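Local coordinates for protein 5,10-methylenetetrahydrofolate dehydrogenase (Bombyx mori, PDB 5ZF1) that probably oxidises 5,10-methylenetetrahydrofolate with NADP+ in one-carbon metabolism, at residues B[32-43]-B[90-101]; B[173-181]-B[189-197]. All coordinates share one frame; numbering follows the deposited sequence.

Contact 1: B[32-43]-B[90-101]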
loop_
_atom_site.group_PDB
_atom_site.type_symbol
_atom_site.label_atom_id
_atom_site.label_comp_id
_atom_site.label_asym_id
_atom_site.label_seq_id
_atom_site.Cartn_x
_atom_site.Cartn_y
_atom_site.Cartn_z
ATOM N N ALA B 32 30.666 0.958 12.754
ATOM C CA ALA B 32 30.208 1.433 11.458
ATOM C C ALA B 32 29.179 0.459 10.881
ATOM O O ALA B 32 29.296 -0.754 11.075
ATOM C CB ALA B 32 31.382 1.587 10.489
ATOM N N PRO B 33 28.180 0.956 10.155
ATOM C CA PRO B 33 27.167 0.064 9.575
ATOM C C PRO B 33 27.789 -0.942 8.626
ATOM O O PRO B 33 28.718 -0.624 7.881
ATOM C CB PRO B 33 26.235 1.029 8.824
ATOM C CG PRO B 33 26.477 2.360 9.397
ATOM C CD PRO B 33 27.936 2.369 9.837
ATOM N N THR B 34 27.243 -2.160 8.629
ATOM C CA THR B 34 27.730 -3.248 7.790
ATOM C C THR B 34 26.609 -3.764 6.902
ATOM O O THR B 34 25.468 -3.895 7.354
ATOM C CB THR B 34 28.264 -4.396 8.640
ATOM O OG1 THR B 34 27.212 -4.891 9.475
ATOM C CG2 THR B 34 29.427 -3.915 9.520
ATOM N N ILE B 35 26.948 -4.065 5.649
ATOM C CA ILE B 35 26.012 -4.622 4.679
ATOM C C ILE B 35 26.629 -5.852 4.024
ATOM O O ILE B 35 27.832 -5.890 3.733
ATOM C CB ILE B 35 25.591 -3.576 3.620
ATOM C CG1 ILE B 35 24.599 -4.189 2.628
ATOM C CG2 ILE B 35 26.778 -3.001 2.881
ATOM C CD1 ILE B 35 24.061 -3.203 1.628
ATOM N N ARG B 36 25.800 -6.867 3.808
ATOM C CA ARG B 36 26.178 -8.067 3.072
ATOM C C ARG B 36 25.279 -8.159 1.854
ATOM O O ARG B 36 24.051 -8.130 1.984
ATOM C CB ARG B 36 26.036 -9.313 3.941
ATOM C CG ARG B 36 26.824 -9.245 5.238
ATOM C CD ARG B 36 28.332 -9.343 4.979
ATOM N NE ARG B 36 29.098 -9.246 6.222
ATOM C CZ ARG B 36 29.728 -8.152 6.636
ATOM N NH1 ARG B 36 29.709 -7.043 5.905
ATOM N NH2 ARG B 36 30.388 -8.171 7.785
ATOM N N CYS B 37 25.882 -8.247 0.675
ATOM C CA CYS B 37 25.152 -8.349 -0.582
ATOM C C CYS B 37 25.336 -9.752 -1.146
ATOM O O CYS B 37 26.463 -10.146 -1.469
ATOM C CB CYS B 37 25.636 -7.302 -1.588
ATOM S SG CYS B 37 25.498 -5.582 -1.029
ATOM N N ILE B 38 24.234 -10.492 -1.278
ATOM C CA ILE B 38 24.273 -11.846 -1.813
ATOM C C ILE B 38 24.063 -11.776 -3.317
ATOM O O ILE B 38 23.102 -11.157 -3.794
ATOM C CB ILE B 38 23.215 -12.740 -1.147
ATOM C CG1 ILE B 38 23.537 -12.924 0.329
ATOM C CG2 ILE B 38 23.147 -14.090 -1.846
ATOM C CD1 ILE B 38 22.473 -13.692 1.090
ATOM N N ILE B 39 24.978 -12.398 -4.056
ATOM C CA ILE B 39 24.992 -12.439 -5.516
ATOM C C ILE B 39 24.862 -13.895 -5.928
ATOM O O ILE B 39 25.711 -14.720 -5.570
ATOM C CB ILE B 39 26.287 -11.845 -6.097
ATOM C CG1 ILE B 39 26.205 -10.338 -6.248
ATOM C CG2 ILE B 39 26.550 -12.408 -7.477
ATOM C CD1 ILE B 39 25.315 -9.926 -7.393
ATOM N N VAL B 40 23.811 -14.215 -6.672
ATOM C CA VAL B 40 23.581 -15.575 -7.146
ATOM C C VAL B 40 23.784 -15.577 -8.655
ATOM O O VAL B 40 22.975 -15.017 -9.406
ATOM C CB VAL B 40 22.186 -16.092 -6.764
ATOM C CG1 VAL B 40 21.882 -17.389 -7.506
ATOM C CG2 VAL B 40 22.097 -16.303 -5.260
ATOM N N GLY B 41 24.866 -16.206 -9.100
ATOM C CA GLY B 41 25.150 -16.312 -10.514
ATOM C C GLY B 41 26.254 -15.375 -10.954
ATOM O O GLY B 41 26.910 -14.699 -10.155
ATOM N N ASP B 42 26.446 -15.335 -12.274
ATOM C CA ASP B 42 27.522 -14.566 -12.886
ATOM C C ASP B 42 26.997 -13.607 -13.949
ATOM O O ASP B 42 27.696 -13.309 -14.922
ATOM C CB ASP B 42 28.582 -15.493 -13.483
ATOM C CG ASP B 42 29.824 -15.588 -12.620
ATOM O OD1 ASP B 42 30.306 -14.534 -12.147
ATOM O OD2 ASP B 42 30.320 -16.716 -12.416
ATOM N N ASP B 43 25.773 -13.122 -13.783
ATOM C CA ASP B 43 25.246 -12.098 -14.672
ATOM C C ASP B 43 26.147 -10.867 -14.620
ATOM O O ASP B 43 26.268 -10.246 -13.552
ATOM C CB ASP B 43 23.817 -11.728 -14.282
ATOM C CG ASP B 43 23.217 -10.672 -15.193
ATOM O OD1 ASP B 43 23.431 -10.753 -16.420
ATOM O OD2 ASP B 43 22.530 -9.759 -14.684
ATOM N N SER B 90 26.989 -9.040 13.876
ATOM C CA SER B 90 27.966 -8.195 13.209
ATOM C C SER B 90 27.480 -7.709 11.854
ATOM O O SER B 90 28.201 -6.962 11.181
ATOM C CB SER B 90 29.289 -8.944 13.030
ATOM O OG SER B 90 29.150 -9.962 12.065
ATOM N N VAL B 91 26.286 -8.126 11.438
ATOM C CA VAL B 91 25.703 -7.749 10.157
ATOM C C VAL B 91 24.487 -6.875 10.435
ATOM O O VAL B 91 23.574 -7.290 11.160
ATOM C CB VAL B 91 25.311 -8.982 9.333
ATOM C CG1 VAL B 91 24.558 -8.561 8.072
ATOM C CG2 VAL B 91 26.559 -9.823 9.000
ATOM N N ASP B 92 24.492 -5.661 9.888
ATOM C CA ASP B 92 23.390 -4.725 10.081
ATOM C C ASP B 92 22.399 -4.738 8.930
ATOM O O ASP B 92 21.208 -4.477 9.143
ATOM C CB ASP B 92 23.920 -3.297 10.250
ATOM C CG ASP B 92 24.864 -3.163 11.419
ATOM O OD1 ASP B 92 24.570 -3.722 12.494
ATOM O OD2 ASP B 92 25.907 -2.501 11.254
ATOM N N GLY B 93 22.863 -5.026 7.721
ATOM C CA GLY B 93 22.005 -4.977 6.554
ATOM C C GLY B 93 22.246 -6.135 5.619
ATOM O O GLY B 93 23.385 -6.571 5.440
ATOM N N ILE B 94 21.178 -6.652 5.021
ATOM C CA ILE B 94 21.254 -7.771 4.095
ATOM C C ILE B 94 20.528 -7.380 2.821
ATOM O O ILE B 94 19.380 -6.921 2.873
ATOM C CB ILE B 94 20.630 -9.052 4.675
ATOM C CG1 ILE B 94 21.361 -9.497 5.943
ATOM C CG2 ILE B 94 20.627 -10.154 3.608
ATOM C CD1 ILE B 94 20.497 -10.324 6.907
ATOM N N LEU B 95 21.195 -7.560 1.685
ATOM C CA LEU B 95 20.605 -7.361 0.369
ATOM C C LEU B 95 20.772 -8.631 -0.449
ATOM O O LEU B 95 21.811 -9.289 -0.375
ATOM C CB LEU B 95 21.273 -6.215 -0.396
ATOM C CG LEU B 95 21.045 -4.740 -0.098
ATOM C CD1 LEU B 95 21.794 -3.912 -1.144
ATOM C CD2 LEU B 95 19.559 -4.388 -0.093
ATOM N N VAL B 96 19.759 -8.962 -1.237
ATOM C CA VAL B 96 19.877 -9.994 -2.264
ATOM C C VAL B 96 19.750 -9.307 -3.616
ATOM O O VAL B 96 18.745 -8.640 -3.891
ATOM C CB VAL B 96 18.824 -11.099 -2.083
ATOM C CG1 VAL B 96 18.973 -12.164 -3.166
ATOM C CG2 VAL B 96 18.976 -11.730 -0.711
ATOM N N GLN B 97 20.780 -9.436 -4.449
ATOM C CA GLN B 97 20.738 -8.837 -5.780
ATOM C C GLN B 97 19.618 -9.474 -6.598
ATOM O O GLN B 97 19.505 -10.703 -6.666
ATOM C CB GLN B 97 22.083 -9.011 -6.486
ATOM C CG GLN B 97 22.160 -8.398 -7.879
ATOM C CD GLN B 97 22.000 -6.892 -7.858
ATOM O OE1 GLN B 97 22.659 -6.201 -7.085
ATOM N NE2 GLN B 97 21.134 -6.374 -8.720
ATOM N N LEU B 98 18.817 -8.629 -7.255
ATOM C CA LEU B 98 17.494 -9.040 -7.714
ATOM C C LEU B 98 17.400 -9.493 -9.170
ATOM O O LEU B 98 16.443 -9.131 -9.868
ATOM C CB LEU B 98 16.493 -7.907 -7.478
ATOM C CG LEU B 98 15.087 -8.445 -7.248
ATOM C CD1 LEU B 98 15.166 -9.559 -6.217
ATOM C CD2 LEU B 98 14.142 -7.345 -6.810
ATOM N N PRO B 99 18.364 -10.240 -9.682
ATOM C CA PRO B 99 18.015 -11.281 -10.654
ATOM C C PRO B 99 18.361 -12.655 -10.106
ATOM O O PRO B 99 19.493 -13.132 -10.248
ATOM C CB PRO B 99 18.849 -10.915 -11.891
ATOM C CG PRO B 99 19.739 -9.759 -11.458
ATOM C CD PRO B 99 19.706 -9.718 -9.967
ATOM N N VAL B 100 17.391 -13.288 -9.457
ATOM C CA VAL B 100 17.566 -14.600 -8.838
ATOM C C VAL B 100 16.924 -15.642 -9.750
ATOM O O VAL B 100 15.886 -15.357 -10.368
ATOM C CB VAL B 100 16.978 -14.602 -7.415
ATOM C CG1 VAL B 100 16.566 -15.985 -6.974
ATOM C CG2 VAL B 100 17.978 -14.013 -6.429
ATOM N N PRO B 101 17.515 -16.850 -9.890
ATOM C CA PRO B 101 16.989 -17.841 -10.848
ATOM C C PRO B 101 15.506 -18.152 -10.701
ATOM O O PRO B 101 14.908 -17.925 -9.645
ATOM C CB PRO B 101 17.833 -19.086 -10.557
ATOM C CG PRO B 101 19.107 -18.559 -10.006
ATOM C CD PRO B 101 18.764 -17.305 -9.255
HETATM O O HOH W 1 21.819 -12.709 -7.726
#
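T34 and D92 lock the start of this strand pair. From T34 CB outward, CB lies 3.6 Å from S90 O; the OG1 branch, held between backbone N and carbonyl carbon (chi1 60°), gives its proton to S90 O and accepts D92 N, both at 2.9 Å; CG2, the other tip, rests near S90 O. The D92 carboxylate returns the grip: OD2 takes T34 N on its anti side, 23° out of plane. A valine here would remove the hydroxyl and would probably leave S90 O and D92 N without this mate, freeing the turn before strand 93-96 to shift. Beyond it, strands 34-40 and 93-96 run parallel, their axes 4.7 Å apart, as centre and edge of the three-stranded parallel sheet in the catalytic domain, with strand 63-69 on the far side of 34-40. The ladder is regular: R36 N to G93 O, L95 N to R36 O, I38 N to L95 O and Q97 N to I38 O, the third at 175°. On one face I35 CD1 meets L95 CD1 at 3.7 Å, with C37 SG near L95 CD1 on the same face; on the other, R36 CG lies 3.7 Å from V91 CG1. Where the ladder ends, a water accepts V40 N at 2.7 Å, I39 CD1 packs on Q97 CB, and Q97 OE1 turns to K53. V40 CG1 touches P101 CD at 3.6 Å.

Contact 2: B[173-181]-B[189-197]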
loop_
_atom_site.group_PDB
_atom_site.type_symbol
_atom_site.label_atom_id
_atom_site.label_comp_id
_atom_site.label_asym_id
_atom_site.label_seq_id
_atom_site.Cartn_x
_atom_site.Cartn_y
_atom_site.Cartn_z
ATOM N N PRO B 173 5.436 1.799 -4.356
ATOM C CA PRO B 173 5.992 2.602 -3.258
ATOM C C PRO B 173 6.140 4.069 -3.621
ATOM O O PRO B 173 5.980 4.917 -2.743
ATOM C CB PRO B 173 7.352 1.936 -2.984
ATOM C CG PRO B 173 7.219 0.546 -3.538
ATOM C CD PRO B 173 6.303 0.665 -4.718
ATOM N N ILE B 174 6.420 4.405 -4.877
ATOM C CA ILE B 174 6.484 5.819 -5.256
ATOM C C ILE B 174 5.127 6.480 -5.058
ATOM O O ILE B 174 5.014 7.546 -4.437
ATOM C CB ILE B 174 6.969 5.966 -6.708
ATOM C CG1 ILE B 174 8.458 5.623 -6.801
ATOM C CG2 ILE B 174 6.675 7.400 -7.209
ATOM C CD1 ILE B 174 9.026 5.659 -8.204
ATOM N N ALA B 175 4.067 5.865 -5.604
ATOM C CA ALA B 175 2.734 6.447 -5.442
ATOM C C ALA B 175 2.350 6.558 -3.978
ATOM O O ALA B 175 1.752 7.561 -3.562
ATOM C CB ALA B 175 1.695 5.613 -6.198
ATOM N N MET B 176 2.691 5.536 -3.172
ATOM C CA MET B 176 2.307 5.543 -1.762
ATOM C C MET B 176 2.931 6.723 -1.033
ATOM O O MET B 176 2.263 7.393 -0.237
ATOM C CB MET B 176 2.710 4.222 -1.102
ATOM C CG MET B 176 2.175 4.014 0.316
ATOM S SD MET B 176 0.370 3.855 0.465
ATOM C CE MET B 176 -0.013 2.453 -0.575
ATOM N N MET B 177 4.202 6.987 -1.289
ATOM C CA MET B 177 4.911 8.091 -0.636
ATOM C C MET B 177 4.406 9.434 -1.123
ATOM O O MET B 177 4.316 10.395 -0.354
ATOM C CB MET B 177 6.407 8.020 -0.918
ATOM C CG MET B 177 7.002 6.661 -0.849
ATOM S SD MET B 177 8.471 6.729 0.121
ATOM C CE MET B 177 7.649 7.144 1.632
ATOM N N LEU B 178 4.127 9.525 -2.416
ATOM C CA LEU B 178 3.704 10.791 -2.987
ATOM C C LEU B 178 2.406 11.280 -2.365
ATOM O O LEU B 178 2.164 12.497 -2.302
ATOM C CB LEU B 178 3.555 10.636 -4.499
ATOM C CG LEU B 178 4.669 11.131 -5.407
ATOM C CD1 LEU B 178 5.987 10.455 -5.120
ATOM C CD2 LEU B 178 4.234 10.896 -6.837
ATOM N N HIS B 179 1.543 10.364 -1.925
ATOM C CA HIS B 179 0.308 10.756 -1.259
ATOM C C HIS B 179 0.384 10.523 0.251
ATOM O O HIS B 179 -0.643 10.452 0.921
ATOM C CB HIS B 179 -0.917 10.087 -1.905
ATOM C CG HIS B 179 -1.043 8.602 -1.699
ATOM N ND1 HIS B 179 -1.448 8.041 -0.510
ATOM C CD2 HIS B 179 -0.922 7.569 -2.573
ATOM C CE1 HIS B 179 -1.505 6.726 -0.635
ATOM N NE2 HIS B 179 -1.192 6.414 -1.881
ATOM N N SER B 180 1.590 10.465 0.811
ATOM C CA SER B 180 1.673 10.308 2.256
ATOM C C SER B 180 1.194 11.588 2.927
ATOM O O SER B 180 1.238 12.665 2.336
ATOM C CB SER B 180 3.094 9.942 2.686
ATOM O OG SER B 180 4.069 10.674 1.967
ATOM N N ASP B 181 0.660 11.449 4.139
ATOM C CA ASP B 181 0.303 12.599 4.966
ATOM C C ASP B 181 1.501 12.934 5.837
ATOM O O ASP B 181 1.966 12.094 6.614
ATOM C CB ASP B 181 -0.931 12.324 5.821
ATOM C CG ASP B 181 -1.348 13.545 6.653
ATOM O OD1 ASP B 181 -0.851 14.653 6.372
ATOM O OD2 ASP B 181 -2.164 13.392 7.584
ATOM N N GLY B 189 5.821 12.614 4.205
ATOM C CA GLY B 189 4.524 13.077 3.752
ATOM C C GLY B 189 4.513 14.163 2.703
ATOM O O GLY B 189 4.720 15.347 2.990
ATOM N N MET B 190 4.192 13.758 1.480
ATOM C CA MET B 190 4.207 14.666 0.348
ATOM C C MET B 190 2.837 15.227 -0.007
ATOM O O MET B 190 2.769 16.324 -0.573
ATOM C CB MET B 190 4.809 13.951 -0.864
ATOM C CG MET B 190 5.927 13.021 -0.463
ATOM S SD MET B 190 7.117 12.848 -1.787
ATOM C CE MET B 190 8.079 14.343 -1.611
ATOM N N ASP B 191 1.753 14.509 0.296
ATOM C CA ASP B 191 0.397 15.061 0.210
ATOM C C ASP B 191 0.022 15.494 -1.208
ATOM O O ASP B 191 -0.812 16.369 -1.399
ATOM C CB ASP B 191 0.222 16.239 1.197
ATOM C CG ASP B 191 0.053 15.769 2.634
ATOM O OD1 ASP B 191 -0.944 15.065 2.889
ATOM O OD2 ASP B 191 0.909 16.080 3.511
ATOM N N ALA B 192 0.588 14.853 -2.221
ATOM C CA ALA B 192 0.113 15.077 -3.579
ATOM C C ALA B 192 -1.183 14.304 -3.835
ATOM O O ALA B 192 -1.507 13.340 -3.136
ATOM C CB ALA B 192 1.169 14.650 -4.598
ATOM N N THR B 193 -1.913 14.739 -4.864
ATOM C CA THR B 193 -3.059 14.011 -5.411
ATOM C C THR B 193 -2.513 13.109 -6.517
ATOM O O THR B 193 -2.071 13.606 -7.545
ATOM C CB THR B 193 -4.088 14.989 -5.977
ATOM O OG1 THR B 193 -4.497 15.906 -4.953
ATOM C CG2 THR B 193 -5.326 14.233 -6.507
ATOM N N VAL B 194 -2.563 11.789 -6.332
ATOM C CA VAL B 194 -1.777 10.869 -7.161
ATOM C C VAL B 194 -2.723 10.070 -8.035
ATOM O O VAL B 194 -3.705 9.524 -7.533
ATOM C CB VAL B 194 -0.940 9.913 -6.296
ATOM C CG1 VAL B 194 -0.208 8.903 -7.160
ATOM C CG2 VAL B 194 0.079 10.683 -5.468
ATOM N N THR B 195 -2.428 10.001 -9.332
ATOM C CA THR B 195 -3.110 9.065 -10.228
ATOM C C THR B 195 -2.124 7.968 -10.566
ATOM O O THR B 195 -0.991 8.258 -10.952
ATOM C CB THR B 195 -3.561 9.756 -11.515
ATOM O OG1 THR B 195 -4.421 10.855 -11.196
ATOM C CG2 THR B 195 -4.286 8.737 -12.445
ATOM N N ILE B 196 -2.547 6.712 -10.412
ATOM C CA ILE B 196 -1.744 5.555 -10.772
ATOM C C ILE B 196 -2.222 5.112 -12.145
ATOM O O ILE B 196 -3.364 4.672 -12.287
ATOM C CB ILE B 196 -1.914 4.418 -9.759
ATOM C CG1 ILE B 196 -1.439 4.876 -8.366
ATOM C CG2 ILE B 196 -1.122 3.209 -10.197
ATOM C CD1 ILE B 196 -2.042 4.047 -7.250
ATOM N N CYS B 197 -1.365 5.276 -13.144
ATOM C CA CYS B 197 -1.597 4.749 -14.480
ATOM C C CYS B 197 -0.724 3.520 -14.666
ATOM O O CYS B 197 0.283 3.341 -13.980
ATOM C CB CYS B 197 -1.271 5.794 -15.549
ATOM S SG CYS B 197 -2.348 7.250 -15.529
#
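L178 O receives A192 N at 2.8 Å, in the carbonyl plane, tying the last turn of helix 171-178 to the chain leading into strand 193-197. Among the backbone bonds, D191 N to S180 O is as short but weak, its N-H pointing well off the line to the oxygen. These links close the return of a beta-alpha-beta unit in the Rossmann-type NAD(P)-binding domain: helix 173-178 and strand 193-197 run nearly antiparallel at 161°, with axes 8.5 Å apart.

The apolar contacts fill that spacing. V194 splits its two methyls: CG1, anti to the backbone N (chi1 176°), reaches A175 CB at 3.9 Å, while CG2 meets L178 CB at 3.6 Å and sits at the edge of the H179 ring. I196 CG1 adds a second touch on A175 CB.

Charge gathers at the turn. D181 OD1 and D191 OD1 stand 3.5 Å apart, their carboxylate planes 66° to each other. Each acid has a salt bridge to the second subunit, D181 OD2 to R199 and D191 OD1 to R166 of that chain, while V194 to I196 continue the sheet across the interface. Two like charges so close would be costly alone, which implies that the arginines of the other subunit probably offset their repulsion.

The two contacts belong to different domains, their centres 29 Å apart on opposite sides of the chain's centre, and they share no element. Contact 1 is partly buried and joins two neighbouring strands of the catalytic-domain sheet, so main-chain bonds dominate; no other chain of the assembly touches it, and its ends reach exposed loops. Contact 2 is almost wholly buried and sets a helix against a strand of the NAD(P)-binding domain, relying on aliphatic side chains packed on A175 and L178, with fewer backbone bonds. The edge strand 93-96 of contact 1 ends its sheet within the chain, whereas strand 193-197 of contact 2 pairs with the second subunit.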